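PDB 6D25: alpha-L-arabinosidase, which probably releases alpha-L-arabinofuranosyl side groups from arabinoxylans, coping with internal di-substitutions, as a trimeric GH51 arabinofuranosidase. Local coordinates for residues R211-A216 and T249-R254; Y267-G272 and S293-M298; D323-W328 and L350-N355. All blocks are in the same frame, centred on the assembly; numbering follows the deposited sequence.

Contact 1 (R211-A216 and T249-R254); sequences RVEYAA and TEVMMR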
loop_
_atom_site.group_PDB
_atom_site.type_symbol
_atom_site.label_atom_id
_atom_site.label_comp_id
_atom_site.label_asym_id
_atom_site.label_seq_id
_atom_site.Cartn_x
_atom_site.Cartn_y
_atom_site.Cartn_z
ATOM N N ARG A 211 -11.054 3.145 -6.377
ATOM C CA ARG A 211 -11.218 3.558 -7.768
ATOM C C ARG A 211 -10.407 2.611 -8.668
ATOM O O ARG A 211 -9.342 2.123 -8.254
ATOM C CB ARG A 211 -10.605 4.927 -8.053
ATOM C CG ARG A 211 -11.037 6.090 -7.207
ATOM C CD ARG A 211 -10.316 7.368 -7.646
ATOM N NE ARG A 211 -8.870 7.374 -7.511
ATOM C CZ ARG A 211 -8.002 7.751 -8.467
ATOM N NH1 ARG A 211 -8.403 8.194 -9.646
ATOM N NH2 ARG A 211 -6.705 7.651 -8.251
ATOM N N VAL A 212 -10.892 2.381 -9.889
ATOM C CA VAL A 212 -10.197 1.438 -10.774
ATOM C C VAL A 212 -8.763 1.913 -11.053
ATOM O O VAL A 212 -7.892 1.060 -11.148
ATOM C CB VAL A 212 -10.960 1.178 -12.078
ATOM C CG1 VAL A 212 -11.108 2.417 -12.936
ATOM C CG2 VAL A 212 -10.345 0.030 -12.837
ATOM N N GLU A 213 -8.531 3.202 -11.147
ATOM C CA GLU A 213 -7.171 3.703 -11.441
ATOM C C GLU A 213 -6.189 3.233 -10.348
ATOM O O GLU A 213 -5.033 2.812 -10.648
ATOM C CB GLU A 213 -7.148 5.217 -11.573
ATOM C CG GLU A 213 -7.917 5.766 -12.774
ATOM C CD GLU A 213 -9.442 5.847 -12.673
ATOM O OE1 GLU A 213 -10.027 5.531 -11.595
ATOM O OE2 GLU A 213 -10.075 6.200 -13.715
ATOM N N TYR A 214 -6.647 3.193 -9.111
ATOM C CA TYR A 214 -5.838 2.749 -7.975
ATOM C C TYR A 214 -5.753 1.226 -7.956
ATOM O O TYR A 214 -4.669 0.657 -7.783
ATOM C CB TYR A 214 -6.419 3.312 -6.663
ATOM C CG TYR A 214 -5.670 2.935 -5.414
ATOM C CD1 TYR A 214 -4.307 3.187 -5.286
ATOM C CD2 TYR A 214 -6.316 2.365 -4.350
ATOM C CE1 TYR A 214 -3.602 2.826 -4.139
ATOM C CE2 TYR A 214 -5.648 2.037 -3.178
ATOM C CZ TYR A 214 -4.278 2.269 -3.068
ATOM O OH TYR A 214 -3.621 1.977 -1.910
ATOM N N ALA A 215 -6.868 0.556 -8.172
ATOM C CA ALA A 215 -6.903 -0.895 -8.200
ATOM C C ALA A 215 -5.963 -1.453 -9.278
ATOM O O ALA A 215 -5.401 -2.515 -9.068
ATOM C CB ALA A 215 -8.311 -1.392 -8.431
ATOM N N ALA A 216 -5.857 -0.777 -10.423
ATOM C CA ALA A 216 -4.998 -1.280 -11.498
ATOM C C ALA A 216 -3.530 -1.235 -11.033
ATOM O O ALA A 216 -2.767 -2.200 -11.265
ATOM C CB ALA A 216 -5.203 -0.473 -12.760
ATOM N N THR A 249 -13.691 -2.032 -16.482
ATOM C CA THR A 249 -13.083 -2.916 -17.475
ATOM C C THR A 249 -12.104 -2.153 -18.376
ATOM O O THR A 249 -11.040 -2.646 -18.658
ATOM C CB THR A 249 -14.177 -3.556 -18.347
ATOM O OG1 THR A 249 -15.080 -4.207 -17.469
ATOM C CG2 THR A 249 -13.624 -4.555 -19.339
ATOM N N GLU A 250 -12.507 -0.985 -18.852
ATOM C CA GLU A 250 -11.693 -0.168 -19.721
ATOM C C GLU A 250 -10.319 0.094 -19.062
ATOM O O GLU A 250 -9.269 -0.071 -19.704
ATOM C CB GLU A 250 -12.428 1.135 -20.029
ATOM C CG GLU A 250 -11.592 2.152 -20.746
ATOM C CD GLU A 250 -11.451 1.915 -22.230
ATOM O OE1 GLU A 250 -12.344 1.293 -22.827
ATOM O OE2 GLU A 250 -10.434 2.400 -22.789
ATOM N N VAL A 251 -10.317 0.558 -17.808
ATOM C CA VAL A 251 -9.056 0.934 -17.187
ATOM C C VAL A 251 -8.251 -0.314 -16.848
ATOM O O VAL A 251 -7.040 -0.313 -17.062
ATOM C CB VAL A 251 -9.281 1.835 -15.957
ATOM C CG1 VAL A 251 -7.985 2.086 -15.209
ATOM C CG2 VAL A 251 -9.922 3.142 -16.393
ATOM N N MET A 252 -8.863 -1.345 -16.287
ATOM C CA MET A 252 -8.076 -2.514 -15.914
ATOM C C MET A 252 -7.412 -3.095 -17.174
ATOM O O MET A 252 -6.241 -3.509 -17.118
ATOM C CB MET A 252 -8.901 -3.634 -15.276
ATOM C CG MET A 252 -9.365 -3.339 -13.912
ATOM S SD MET A 252 -8.036 -3.140 -12.638
ATOM C CE MET A 252 -6.979 -4.505 -13.040
ATOM N N MET A 253 -8.145 -3.160 -18.287
ATOM C CA MET A 253 -7.566 -3.744 -19.500
ATOM C C MET A 253 -6.504 -2.800 -20.084
ATOM O O MET A 253 -5.414 -3.256 -20.456
ATOM C CB MET A 253 -8.671 -4.049 -20.540
ATOM C CG MET A 253 -9.579 -5.166 -20.139
ATOM S SD MET A 253 -8.769 -6.743 -19.832
ATOM C CE MET A 253 -8.371 -7.192 -21.521
ATOM N N ARG A 254 -6.814 -1.507 -20.170
ATOM C CA ARG A 254 -5.872 -0.532 -20.712
ATOM C C ARG A 254 -4.556 -0.592 -19.908
ATOM O O ARG A 254 -3.476 -0.541 -20.468
ATOM C CB ARG A 254 -6.407 0.900 -20.631
ATOM C CG ARG A 254 -5.500 1.989 -21.182
ATOM C CD ARG A 254 -6.175 3.360 -20.949
ATOM N NE ARG A 254 -6.070 3.789 -19.544
ATOM C CZ ARG A 254 -6.982 4.488 -18.868
ATOM N NH1 ARG A 254 -8.103 4.897 -19.442
ATOM N NH2 ARG A 254 -6.739 4.827 -17.609
HETATM O O HOH W 1 -8.736 6.808 -15.963
#
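V212 and V251 meet where their helices run side by side, 9.0 Å apart at the closest approach of the short axes and crossing at -27°. The V212 branch CG1 lies 3.6 Å from V251 CB and comes almost as close to V251 CG2, so one methyl group rests against the fork of the opposing valine. V212 CG2 lies 3.7 Å from M252 CG.

M252 reaches the facing helix by bending. CG leaves CB beside the backbone N (chi1 -72°), and further bends at chi2 and chi3 fold the thioether back across the gap. Taken outward from CB, CG meets the methyl of V212; SD comes next, 3.7 Å from A216 CA and 3.9 Å from A216 CB; CE ends 4.1 Å from A216 CA. The sulfur therefore packs on backbone as well as side chain, which the small alanine permits: A216 and M252 have their CA atoms just 5.5 Å apart.

At one margin the packing gives way to polar groups. E213 OE2 takes a 2.7 Å hydrogen bond from a water. The water in turn accepts from R254 NH2, lying at the guanidinium edge in its plane, and because it stands between the two charged groups their link is indirect. E213 OE2 is also hydrogen-bonded to H247, one turn before V251 on helix 246-256. On the other side of helix 212-224, R211 forms a salt bridge with D217 of a second subunit, and Y214 packs on Y214 of a third.

Two nearly parallel neighbouring helices, each following successive parallel strands of the inner sheet, are the outer-layer packing of a (beta/alpha)8 barrel, here backing onto the trimer interface.

Contact 2 (Y267-G272 and S293-M298); sequences YYTIPG and SRTLVM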
loop_
_atom_site.group_PDB
_atom_site.type_symbol
_atom_site.label_atom_id
_atom_site.label_comp_id
_atom_site.label_asym_id
_atom_site.label_seq_id
_atom_site.Cartn_x
_atom_site.Cartn_y
_atom_site.Cartn_z
ATOM N N TYR A 267 -22.105 -10.502 -11.441
ATOM C CA TYR A 267 -23.471 -10.029 -11.634
ATOM C C TYR A 267 -24.454 -10.978 -10.950
ATOM O O TYR A 267 -24.598 -12.133 -11.361
ATOM C CB TYR A 267 -23.839 -9.941 -13.116
ATOM C CG TYR A 267 -25.274 -9.521 -13.346
ATOM C CD1 TYR A 267 -25.711 -8.265 -12.953
ATOM C CD2 TYR A 267 -26.207 -10.389 -13.898
ATOM C CE1 TYR A 267 -27.028 -7.871 -13.087
ATOM C CE2 TYR A 267 -27.530 -10.011 -14.037
ATOM C CZ TYR A 267 -27.951 -8.750 -13.642
ATOM O OH TYR A 267 -29.278 -8.395 -13.770
ATOM N N TYR A 268 -25.138 -10.466 -9.937
ATOM C CA TYR A 268 -26.189 -11.174 -9.236
ATOM C C TYR A 268 -27.545 -10.819 -9.824
ATOM O O TYR A 268 -27.810 -9.685 -10.238
ATOM C CB TYR A 268 -26.198 -10.813 -7.752
ATOM C CG TYR A 268 -25.042 -11.388 -6.991
ATOM C CD1 TYR A 268 -25.057 -12.707 -6.580
ATOM C CD2 TYR A 268 -23.912 -10.638 -6.725
ATOM C CE1 TYR A 268 -23.983 -13.258 -5.898
ATOM C CE2 TYR A 268 -22.822 -11.195 -6.066
ATOM C CZ TYR A 268 -22.859 -12.506 -5.634
ATOM O OH TYR A 268 -21.784 -13.070 -4.978
ATOM N N THR A 269 -28.412 -11.829 -9.788
ATOM C CA THR A 269 -29.782 -11.683 -10.187
ATOM C C THR A 269 -30.595 -11.354 -8.928
ATOM O O THR A 269 -30.786 -12.233 -8.067
ATOM C CB THR A 269 -30.259 -12.964 -10.887
ATOM O OG1 THR A 269 -29.470 -13.181 -12.067
ATOM C CG2 THR A 269 -31.721 -12.923 -11.246
ATOM N N ILE A 270 -31.038 -10.102 -8.816
ATOM C CA ILE A 270 -31.637 -9.648 -7.574
ATOM C C ILE A 270 -33.007 -9.052 -7.903
ATOM O O ILE A 270 -33.129 -7.844 -8.127
ATOM C CB ILE A 270 -30.737 -8.634 -6.832
ATOM C CG1 ILE A 270 -29.297 -9.120 -6.726
ATOM C CG2 ILE A 270 -31.331 -8.288 -5.479
ATOM C CD1 ILE A 270 -28.389 -8.202 -5.924
ATOM N N PRO A 271 -34.041 -9.881 -7.900
ATOM C CA PRO A 271 -35.364 -9.323 -8.122
ATOM C C PRO A 271 -35.709 -8.265 -7.062
ATOM O O PRO A 271 -35.421 -8.453 -5.870
ATOM C CB PRO A 271 -36.356 -10.498 -8.033
ATOM C CG PRO A 271 -35.577 -11.651 -7.498
ATOM C CD PRO A 271 -34.109 -11.319 -7.632
ATOM N N GLY A 272 -36.251 -7.138 -7.537
ATOM C CA GLY A 272 -36.585 -5.996 -6.697
ATOM C C GLY A 272 -35.394 -5.080 -6.436
ATOM O O GLY A 272 -35.556 -4.044 -5.802
ATOM N N SER A 293 -36.068 -11.992 -16.331
ATOM C CA SER A 293 -35.678 -10.794 -17.066
ATOM C C SER A 293 -34.337 -10.270 -16.536
ATOM O O SER A 293 -33.390 -9.976 -17.310
ATOM C CB SER A 293 -36.738 -9.748 -16.971
ATOM O OG SER A 293 -36.388 -8.604 -17.730
ATOM N N ARG A 294 -34.229 -10.159 -15.228
ATOM C CA ARG A 294 -32.994 -9.692 -14.629
ATOM C C ARG A 294 -31.833 -10.645 -14.922
ATOM O O ARG A 294 -30.716 -10.165 -15.151
ATOM C CB ARG A 294 -33.158 -9.474 -13.123
ATOM C CG ARG A 294 -33.799 -8.127 -12.823
ATOM C CD ARG A 294 -34.076 -7.929 -11.359
ATOM N NE ARG A 294 -34.574 -6.588 -11.038
ATOM C CZ ARG A 294 -33.797 -5.587 -10.621
ATOM N NH1 ARG A 294 -34.347 -4.411 -10.392
ATOM N NH2 ARG A 294 -32.494 -5.775 -10.421
ATOM N N THR A 295 -32.062 -11.952 -14.917
ATOM C CA THR A 295 -30.920 -12.862 -15.092
ATOM C C THR A 295 -30.387 -12.746 -16.533
ATOM O O THR A 295 -29.195 -12.872 -16.774
ATOM C CB THR A 295 -31.245 -14.294 -14.655
ATOM O OG1 THR A 295 -30.055 -14.890 -14.115
ATOM C CG2 THR A 295 -31.723 -15.156 -15.797
ATOM N N LEU A 296 -31.287 -12.479 -17.479
ATOM C CA LEU A 296 -30.915 -12.442 -18.890
ATOM C C LEU A 296 -30.011 -11.239 -19.231
ATOM O O LEU A 296 -29.348 -11.239 -20.278
ATOM C CB LEU A 296 -32.185 -12.427 -19.743
ATOM C CG LEU A 296 -32.864 -13.796 -19.885
ATOM C CD1 LEU A 296 -34.234 -13.631 -20.529
ATOM C CD2 LEU A 296 -32.036 -14.714 -20.729
ATOM N N VAL A 297 -29.956 -10.276 -18.345
ATOM C CA VAL A 297 -29.102 -9.110 -18.528
ATOM C C VAL A 297 -27.613 -9.561 -18.632
ATOM O O VAL A 297 -26.786 -8.883 -19.253
ATOM C CB VAL A 297 -29.338 -8.105 -17.384
ATOM C CG1 VAL A 297 -28.308 -6.982 -17.383
ATOM C CG2 VAL A 297 -30.736 -7.515 -17.404
ATOM N N MET A 298 -27.288 -10.713 -18.053
ATOM C CA MET A 298 -25.933 -11.295 -18.186
ATOM C C MET A 298 -25.438 -11.258 -19.642
ATOM O O MET A 298 -24.252 -11.015 -19.879
ATOM C CB MET A 298 -25.915 -12.729 -17.663
ATOM C CG MET A 298 -24.559 -13.407 -17.732
ATOM S SD MET A 298 -23.327 -12.732 -16.613
ATOM C CE MET A 298 -23.800 -13.460 -15.047
HETATM O O HOH W 2 -30.210 -8.178 -10.829
#
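Y267 extends its ring toward the 293-298 part of helix 285-312 and donates from OH to R294 O over 2.7 Å. The carbonyl oxygen lies at the ring edge, in the plane of the ring, whereas the hydroxyl approaches from above the carbonyl plane, 37° out of it. V297 N, donating within the helix, reaches R294 O from the opposite face, so two donors grip one acceptor. With CG anti to the backbone N (chi1 177°), the ring is carried alongside the helix; V297 CB sits 3.6 Å from Y267 OH, and M298 CE packs 4.0 Å from Y267 CB.

A water donates to Y267 OH as well. It also donates to Y268 O and accepts from I270 N at 2.9 Å and from R294 NH2. Of these four bonds the one from R294 NH2 is weak, so the water's tie to the helix is a loose one.

The second direct polar link joins hydroxyls: T269 OG1 and T295 OG1 are hydrogen-bonded at 2.7 Å, with either able to be the donor. T295 OG1 is also bonded to N355 ND2, while T269 CG2 packs 3.7 Å from T295 CB.

R294 stretches out along the backbone of 270-272. I270 O stands over one face of its guanidinium, 3.2 Å from R294 NH2, a poor angle for a hydrogen bond. The polar partner of NE is instead Q290 OE1, which also accepts from G272 N and so ties chain and arginine together.

Segments 267-269 and 293-298 run antiparallel at 161°, their axes 7.7 Å apart; they belong to strand 262-269 and its return helix 285-312 in the barrel. Strand 319-325 pairs with the former, and helix 346-361 packs against the latter.

Contact 3 (D323-W328 and L350-N355); sequences DEWGTW and LVASLN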
loop_
_atom_site.group_PDB
_atom_site.type_symbol
_atom_site.label_atom_id
_atom_site.label_comp_id
_atom_site.label_asym_id
_atom_site.label_seq_id
_atom_site.Cartn_x
_atom_site.Cartn_y
_atom_site.Cartn_z
ATOM N N ASP A 323 -16.967 -14.721 -11.947
ATOM C CA ASP A 323 -16.734 -15.628 -10.795
ATOM C C ASP A 323 -17.687 -15.326 -9.637
ATOM O O ASP A 323 -17.533 -15.942 -8.591
ATOM C CB ASP A 323 -15.264 -15.737 -10.419
ATOM C CG ASP A 323 -14.701 -14.404 -10.038
ATOM O OD1 ASP A 323 -15.498 -13.454 -10.098
ATOM O OD2 ASP A 323 -13.507 -14.357 -9.677
ATOM N N GLU A 324 -18.708 -14.494 -9.867
ATOM C CA GLU A 324 -19.920 -14.524 -9.011
ATOM C C GLU A 324 -21.132 -14.268 -9.897
ATOM O O GLU A 324 -21.182 -13.251 -10.572
ATOM C CB GLU A 324 -19.882 -13.493 -7.865
ATOM C CG GLU A 324 -18.661 -13.635 -6.984
ATOM C CD GLU A 324 -18.497 -12.598 -5.882
ATOM O OE1 GLU A 324 -19.479 -11.872 -5.643
ATOM O OE2 GLU A 324 -17.373 -12.523 -5.304
ATOM N N TRP A 325 -22.077 -15.199 -9.875
ATOM C CA TRP A 325 -23.382 -15.037 -10.475
ATOM C C TRP A 325 -24.398 -15.880 -9.693
ATOM O O TRP A 325 -24.000 -16.721 -8.894
ATOM C CB TRP A 325 -23.358 -15.409 -11.961
ATOM C CG TRP A 325 -23.107 -16.861 -12.228
ATOM C CD1 TRP A 325 -21.890 -17.476 -12.284
ATOM C CD2 TRP A 325 -24.082 -17.887 -12.495
ATOM N NE1 TRP A 325 -22.035 -18.816 -12.520
ATOM C CE2 TRP A 325 -23.364 -19.093 -12.692
ATOM C CE3 TRP A 325 -25.477 -17.919 -12.569
ATOM C CZ2 TRP A 325 -24.007 -20.307 -12.956
ATOM C CZ3 TRP A 325 -26.102 -19.108 -12.866
ATOM C CH2 TRP A 325 -25.383 -20.290 -13.053
ATOM N N GLY A 326 -25.659 -15.644 -9.968
ATOM C CA GLY A 326 -26.769 -16.349 -9.325
ATOM C C GLY A 326 -27.734 -15.424 -8.625
ATOM O O GLY A 326 -27.583 -14.215 -8.644
ATOM N N THR A 327 -28.762 -16.020 -8.020
ATOM C CA THR A 327 -29.822 -15.273 -7.401
ATOM C C THR A 327 -29.441 -14.874 -5.977
ATOM O O THR A 327 -28.780 -15.592 -5.268
ATOM C CB THR A 327 -31.131 -16.072 -7.406
ATOM O OG1 THR A 327 -30.925 -17.354 -6.796
ATOM C CG2 THR A 327 -31.650 -16.247 -8.807
ATOM N N TRP A 328 -29.958 -13.720 -5.579
ATOM C CA TRP A 328 -29.840 -13.229 -4.209
ATOM C C TRP A 328 -31.217 -12.740 -3.752
ATOM O O TRP A 328 -31.735 -11.770 -4.293
ATOM C CB TRP A 328 -28.784 -12.121 -4.143
ATOM C CG TRP A 328 -28.268 -11.810 -2.771
ATOM C CD1 TRP A 328 -28.937 -11.888 -1.580
ATOM C CD2 TRP A 328 -26.955 -11.306 -2.459
ATOM N NE1 TRP A 328 -28.127 -11.500 -0.554
ATOM C CE2 TRP A 328 -26.902 -11.126 -1.057
ATOM C CE3 TRP A 328 -25.834 -10.989 -3.221
ATOM C CZ2 TRP A 328 -25.772 -10.637 -0.406
ATOM C CZ3 TRP A 328 -24.697 -10.538 -2.576
ATOM C CH2 TRP A 328 -24.671 -10.371 -1.185
ATOM N N LEU A 350 -34.209 -22.465 -13.612
ATOM C CA LEU A 350 -34.225 -21.746 -14.896
ATOM C C LEU A 350 -33.130 -20.674 -14.949
ATOM O O LEU A 350 -32.552 -20.438 -16.027
ATOM C CB LEU A 350 -35.620 -21.156 -15.163
ATOM C CG LEU A 350 -36.549 -22.102 -15.926
ATOM C CD1 LEU A 350 -37.114 -23.197 -15.031
ATOM C CD2 LEU A 350 -37.670 -21.374 -16.592
ATOM N N VAL A 351 -32.878 -19.986 -13.825
ATOM C CA VAL A 351 -31.796 -19.031 -13.791
ATOM C C VAL A 351 -30.496 -19.720 -14.220
ATOM O O VAL A 351 -29.754 -19.198 -15.066
ATOM C CB VAL A 351 -31.652 -18.340 -12.420
ATOM C CG1 VAL A 351 -30.309 -17.671 -12.252
ATOM C CG2 VAL A 351 -32.777 -17.339 -12.208
ATOM N N ALA A 352 -30.216 -20.892 -13.660
ATOM C CA ALA A 352 -28.976 -21.597 -14.018
ATOM C C ALA A 352 -28.966 -21.991 -15.497
ATOM O O ALA A 352 -27.947 -21.794 -16.167
ATOM C CB ALA A 352 -28.789 -22.789 -13.110
ATOM N N SER A 353 -30.067 -22.546 -16.038
ATOM C CA SER A 353 -30.045 -23.000 -17.435
ATOM C C SER A 353 -29.853 -21.805 -18.371
ATOM O O SER A 353 -29.074 -21.909 -19.344
ATOM C CB SER A 353 -31.259 -23.825 -17.839
ATOM O OG SER A 353 -32.425 -23.035 -17.773
ATOM N N LEU A 354 -30.455 -20.686 -18.059
ATOM C CA LEU A 354 -30.324 -19.517 -18.949
ATOM C C LEU A 354 -28.884 -18.985 -18.945
ATOM O O LEU A 354 -28.355 -18.590 -19.988
ATOM C CB LEU A 354 -31.318 -18.438 -18.539
ATOM C CG LEU A 354 -32.791 -18.809 -18.653
ATOM C CD1 LEU A 354 -33.647 -17.718 -18.048
ATOM C CD2 LEU A 354 -33.170 -19.041 -20.090
ATOM N N ASN A 355 -28.244 -18.981 -17.787
ATOM C CA ASN A 355 -26.876 -18.530 -17.675
ATOM C C ASN A 355 -25.916 -19.473 -18.408
ATOM O O ASN A 355 -25.032 -18.997 -19.148
ATOM C CB ASN A 355 -26.467 -18.290 -16.232
ATOM C CG ASN A 355 -26.921 -16.935 -15.753
ATOM O OD1 ASN A 355 -26.205 -15.939 -15.929
ATOM N ND2 ASN A 355 -28.112 -16.873 -15.134
#
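V351 opens the contact by meeting T327 methyl to methyl, with its CG2 3.7 Å from T327 CG2 and its CG1 slightly farther off. T327 keeps its hydroxyl apart from this apolar patch: OG1 is hydrogen-bonded to D348, nearly one turn before V351 on the same helix.

At A352 the CA comes nearest. It lies at the edge of the W325 indole, in the plane of the ring and 3.9 Å from W325 CH2, while A352 CB stands 4.2 Å from the same carbon. W325 has its CG between its own backbone N and carbonyl carbon (chi1 67°), which swings the six-membered ring out to the helix.

About one turn after V351, N355 covers a face of that ring. CB sits 3.5 Å from W325 CZ3 and 4.0 Å from the ring centroid, 29° off the normal, a CH-pi contact. The amide continues across the indole with the two planes 30° apart, N355 CG being 3.6 Å from W325 CE3. Its rotation is held by hydrogen bonds of ND2 to T295 OG1 and, nearly straight, to V351 O. V351 O lies 2.8 Å from N355 ND2, near the amide plane; ND2 comes from above the carbonyl plane and N355 N from its other face, so that oxygen accepts twice.

Strand 319-325 ends here between strands 262-269 and 366-371 of the parallel barrel sheet. Helix 346-361 lies outside it, contributing F359 edge-to-face to W325, and M298 of helix 285-312 closes in on both W325 and N355.

Along the chain the three contacts come in series, none nested or crossing. Contact 1 closes first, joining helices 212-224 and 246-256 and closing the excursion that runs through strand 235-238, at the subunit-facing side. Strand 262-269 then leads directly into contact 2, which closes the excursion between this strand and helix 285-312. The next strand, 319-325, opens contact 3, closed by helix 346-361. Contacts 2 and 3 are consecutive strand-helix units with centres about 8 Å apart, joined by Y268 OH to E324 OE1 (2.7 Å) and T269 N to G326 O (2.8 Å). Contact 1 stands apart, its centre about 25 Å from that of contact 2.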